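Local atomic coordinates of fimbria adhesin protein (Klebsiella pneumoniae, PDB entry 3U4K), a protein that probably serves as the adhesin of a fimbria, its receptor-binding domain, the part present here, recognising human collagen V. Residues P101-I113 and L130-S143. Numbering follows the deposited sequence.
Sequences PGIGLRFSRKGAI and LAGSTFTLDIIKTS. Unlike the reference sequence in segment 130-143: Ala131 (reference Val).
Phe107 and Leu137 face each other as a non-hydrogen-bonded pair of antiparallel strands 103-111 and 133-141, and around them lies the close-packed side of the contact. Their side chains run alongside one another, with Leu137 CD1 3.5 Å from Phe107 CE2. Because CG of Leu137 is turned anti to its own backbone N (chi1 174°), this same methyl also comes within 3.8 Å of Leu105 CD2. At the root of the Phe107 side chain, CB meets CZ of Phe135, the two side chains crossing at a slant, while Ser108 O lies over one face of the Phe135 ring. Met37, Met39 and Thr157 cover this apolar row.

Farther along the same face, Arg109 is buried, its extended chain carrying the guanidinium to the end of the strand pair. There NE donates to Ser133 OG (2.9 Å) and NH2 to a lone pair of Ala131 O (3.0 Å). As Ser133 OG also donates to Ala131 O, the three groups form a closed polar network that fixes the guanidinium's rotation.

The other face is more open and polar. Arg106 bends at chi3 (51°) so that NH2 reaches the anti side of Asp138 OD2 at 2.7 Å, a salt bridge with the two planes 64° apart; Thr56 holds OD1. Next to it Ser108 OG makes only a weak bond to Thr136 O, and the end of the Lys110 side chain leads away, although Thr134 N and OG1 both donate to Lys110 O. Backbone bonds join the strands from Gly104-Ile140 to Lys110-Thr134. With strand 53-61 beside 133-141, and short strands 96-97 and 115-116 beside 103-111, this antiparallel pair, one face turned to the apolar interior, belongs to the jelly-roll beta barrel of the receptor-binding domain.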
# COMPACT_ATOMS: atom_id res chain seq x y z
N PRO A 101 14.20 12.39 1.70
CA PRO A 101 14.74 12.33 3.06
C PRO A 101 13.67 12.55 4.13
O PRO A 101 12.88 13.49 4.03
CB PRO A 101 15.75 13.48 3.10
CG PRO A 101 16.13 13.71 1.67
CD PRO A 101 14.88 13.42 0.89
N GLY A 102 13.64 11.66 5.11
CA GLY A 102 12.72 11.76 6.24
C GLY A 102 11.26 11.55 5.90
O GLY A 102 10.37 12.00 6.63
N ILE A 103 10.99 10.85 4.80
CA ILE A 103 9.62 10.57 4.37
C ILE A 103 9.34 9.07 4.37
O ILE A 103 9.99 8.31 3.65
CB ILE A 103 9.31 11.21 3.00
CG1 ILE A 103 9.34 12.75 3.09
CG2 ILE A 103 7.97 10.73 2.45
CD1 ILE A 103 8.39 13.36 4.11
N GLY A 104 8.37 8.66 5.18
CA GLY A 104 7.98 7.26 5.32
C GLY A 104 6.62 6.92 4.74
O GLY A 104 5.77 7.80 4.56
N LEU A 105 6.41 5.64 4.46
CA LEU A 105 5.14 5.15 3.93
C LEU A 105 4.68 3.88 4.64
O LEU A 105 5.46 2.94 4.83
CB LEU A 105 5.24 4.90 2.42
CG LEU A 105 5.36 6.11 1.48
CD1 LEU A 105 5.45 5.64 0.04
CD2 LEU A 105 4.20 7.08 1.63
N ARG A 106 3.41 3.87 5.05
CA ARG A 106 2.80 2.69 5.65
C ARG A 106 1.48 2.36 4.95
O ARG A 106 0.59 3.21 4.85
CB ARG A 106 2.61 2.89 7.15
CG ARG A 106 2.32 1.60 7.93
CD ARG A 106 2.16 1.87 9.42
NE ARG A 106 1.19 2.94 9.66
CZ ARG A 106 1.10 3.65 10.78
NH1 ARG A 106 1.92 3.41 11.80
NH2 ARG A 106 0.18 4.60 10.88
N PHE A 107 1.37 1.13 4.47
CA PHE A 107 0.18 0.66 3.77
C PHE A 107 -0.56 -0.32 4.66
O PHE A 107 0.03 -1.26 5.20
CB PHE A 107 0.55 -0.04 2.46
CG PHE A 107 1.57 0.71 1.64
CD1 PHE A 107 2.93 0.58 1.91
CD2 PHE A 107 1.17 1.53 0.59
CE1 PHE A 107 3.87 1.26 1.16
CE2 PHE A 107 2.11 2.21 -0.17
CZ PHE A 107 3.46 2.08 0.11
N SER A 108 -1.86 -0.09 4.82
CA SER A 108 -2.69 -0.94 5.67
C SER A 108 -4.04 -1.24 5.02
O SER A 108 -4.51 -0.49 4.16
CB SER A 108 -2.90 -0.29 7.04
OG SER A 108 -3.66 0.90 6.93
N ARG A 109 -4.64 -2.35 5.43
CA ARG A 109 -5.96 -2.73 4.98
C ARG A 109 -6.81 -3.04 6.20
O ARG A 109 -6.34 -3.70 7.13
CB ARG A 109 -5.88 -3.94 4.06
CG ARG A 109 -7.15 -4.23 3.27
CD ARG A 109 -7.04 -5.54 2.52
NE ARG A 109 -8.35 -6.11 2.22
CZ ARG A 109 -8.54 -7.32 1.71
NH1 ARG A 109 -7.51 -8.12 1.44
NH2 ARG A 109 -9.78 -7.75 1.47
N LYS A 110 -8.04 -2.55 6.21
CA LYS A 110 -8.94 -2.77 7.34
C LYS A 110 -10.33 -3.19 6.87
O LYS A 110 -10.90 -2.58 5.97
CB LYS A 110 -9.02 -1.52 8.22
CG LYS A 110 -9.49 -1.80 9.64
CD LYS A 110 -9.12 -0.66 10.59
CE LYS A 110 -9.52 -0.98 12.03
NZ LYS A 110 -11.00 -0.99 12.22
N GLY A 111 -10.86 -4.23 7.49
CA GLY A 111 -12.17 -4.78 7.15
C GLY A 111 -12.31 -6.16 7.75
O GLY A 111 -11.92 -6.39 8.89
N ALA A 112 -12.85 -7.09 6.97
CA ALA A 112 -12.97 -8.49 7.39
C ALA A 112 -11.59 -9.11 7.57
O ALA A 112 -11.31 -9.74 8.59
CB ALA A 112 -13.81 -9.28 6.41
N ILE A 113 -10.72 -8.94 6.57
CA ILE A 113 -9.30 -9.29 6.68
C ILE A 113 -8.49 -8.00 6.84
O ILE A 113 -8.49 -7.14 5.95
CB ILE A 113 -8.79 -10.13 5.48
CG1 ILE A 113 -9.48 -11.49 5.42
CG2 ILE A 113 -7.28 -10.34 5.56
CD1 ILE A 113 -10.66 -11.56 4.47
N LEU A 130 -12.77 -10.93 -2.82
CA LEU A 130 -12.12 -9.91 -2.01
C LEU A 130 -13.13 -9.30 -1.06
O LEU A 130 -14.17 -8.78 -1.48
CB LEU A 130 -11.49 -8.82 -2.88
CG LEU A 130 -10.04 -9.04 -3.32
CD1 LEU A 130 -9.63 -7.97 -4.32
CD2 LEU A 130 -9.09 -9.06 -2.13
N ALA A 131 -12.82 -9.39 0.23
CA ALA A 131 -13.68 -8.88 1.29
C ALA A 131 -13.69 -7.36 1.26
O ALA A 131 -12.63 -6.73 1.29
CB ALA A 131 -13.20 -9.37 2.65
N GLY A 132 -14.89 -6.78 1.18
CA GLY A 132 -15.06 -5.33 1.25
C GLY A 132 -14.24 -4.77 2.39
O GLY A 132 -14.32 -5.24 3.53
N SER A 133 -13.43 -3.76 2.07
CA SER A 133 -12.49 -3.20 3.04
C SER A 133 -12.07 -1.78 2.70
O SER A 133 -12.47 -1.23 1.67
CB SER A 133 -11.25 -4.10 3.15
OG SER A 133 -10.67 -4.32 1.88
N THR A 134 -11.28 -1.19 3.59
CA THR A 134 -10.63 0.09 3.35
C THR A 134 -9.15 -0.15 3.13
O THR A 134 -8.55 -0.98 3.81
CB THR A 134 -10.79 1.07 4.54
OG1 THR A 134 -10.14 0.53 5.70
CG2 THR A 134 -12.27 1.34 4.84
N PHE A 135 -8.56 0.57 2.17
CA PHE A 135 -7.11 0.60 2.03
C PHE A 135 -6.61 1.97 2.45
O PHE A 135 -7.15 2.99 2.01
CB PHE A 135 -6.68 0.27 0.60
CG PHE A 135 -5.21 -0.01 0.45
CD1 PHE A 135 -4.71 -1.30 0.61
CD2 PHE A 135 -4.31 1.02 0.17
CE1 PHE A 135 -3.35 -1.55 0.49
CE2 PHE A 135 -2.95 0.77 0.05
CZ PHE A 135 -2.47 -0.52 0.20
N THR A 136 -5.58 2.00 3.29
CA THR A 136 -5.07 3.26 3.85
C THR A 136 -3.57 3.45 3.67
O THR A 136 -2.76 2.63 4.11
CB THR A 136 -5.46 3.40 5.34
OG1 THR A 136 -6.89 3.40 5.46
CG2 THR A 136 -4.92 4.70 5.93
N LEU A 137 -3.21 4.56 3.01
CA LEU A 137 -1.82 4.99 2.87
C LEU A 137 -1.49 6.06 3.91
O LEU A 137 -2.23 7.04 4.06
CB LEU A 137 -1.57 5.51 1.45
CG LEU A 137 -0.21 6.13 1.12
CD1 LEU A 137 0.93 5.14 1.28
CD2 LEU A 137 -0.20 6.72 -0.28
N ASP A 138 -0.39 5.86 4.62
CA ASP A 138 0.07 6.82 5.62
C ASP A 138 1.42 7.40 5.23
O ASP A 138 2.36 6.67 4.93
CB ASP A 138 0.19 6.15 7.00
CG ASP A 138 -1.15 6.02 7.70
OD1 ASP A 138 -2.13 6.68 7.29
OD2 ASP A 138 -1.22 5.25 8.69
N ILE A 139 1.50 8.73 5.23
CA ILE A 139 2.77 9.43 5.05
C ILE A 139 3.31 9.85 6.42
O ILE A 139 2.68 10.64 7.13
CB ILE A 139 2.63 10.63 4.10
CG1 ILE A 139 2.14 10.17 2.73
CG2 ILE A 139 3.97 11.35 3.96
CD1 ILE A 139 1.65 11.29 1.83
N ILE A 140 4.47 9.30 6.77
CA ILE A 140 5.06 9.45 8.10
C ILE A 140 6.32 10.31 8.03
O ILE A 140 7.10 10.22 7.07
CB ILE A 140 5.44 8.07 8.69
CG1 ILE A 140 4.28 7.06 8.57
CG2 ILE A 140 5.95 8.20 10.13
CD1 ILE A 140 3.02 7.42 9.33
N LYS A 141 6.52 11.15 9.05
CA LYS A 141 7.75 11.91 9.22
C LYS A 141 8.84 11.03 9.86
O LYS A 141 8.77 10.72 11.05
CB LYS A 141 7.49 13.17 10.04
CG LYS A 141 8.63 14.18 10.03
CD LYS A 141 8.18 15.54 10.55
CE LYS A 141 9.31 16.56 10.51
NZ LYS A 141 8.82 17.94 10.81
N THR A 142 9.82 10.64 9.04
CA THR A 142 10.89 9.71 9.44
C THR A 142 12.00 10.40 10.23
O THR A 142 12.52 9.85 11.21
CB THR A 142 11.51 9.01 8.21
OG1 THR A 142 10.49 8.35 7.46
CG2 THR A 142 12.58 8.00 8.61
N SER A 143 12.37 11.61 9.80
CA SER A 143 13.43 12.38 10.44
C SER A 143 12.94 13.78 10.81
O SER A 143 11.92 14.25 10.30
CB SER A 143 14.65 12.47 9.51
OG SER A 143 15.69 13.22 10.10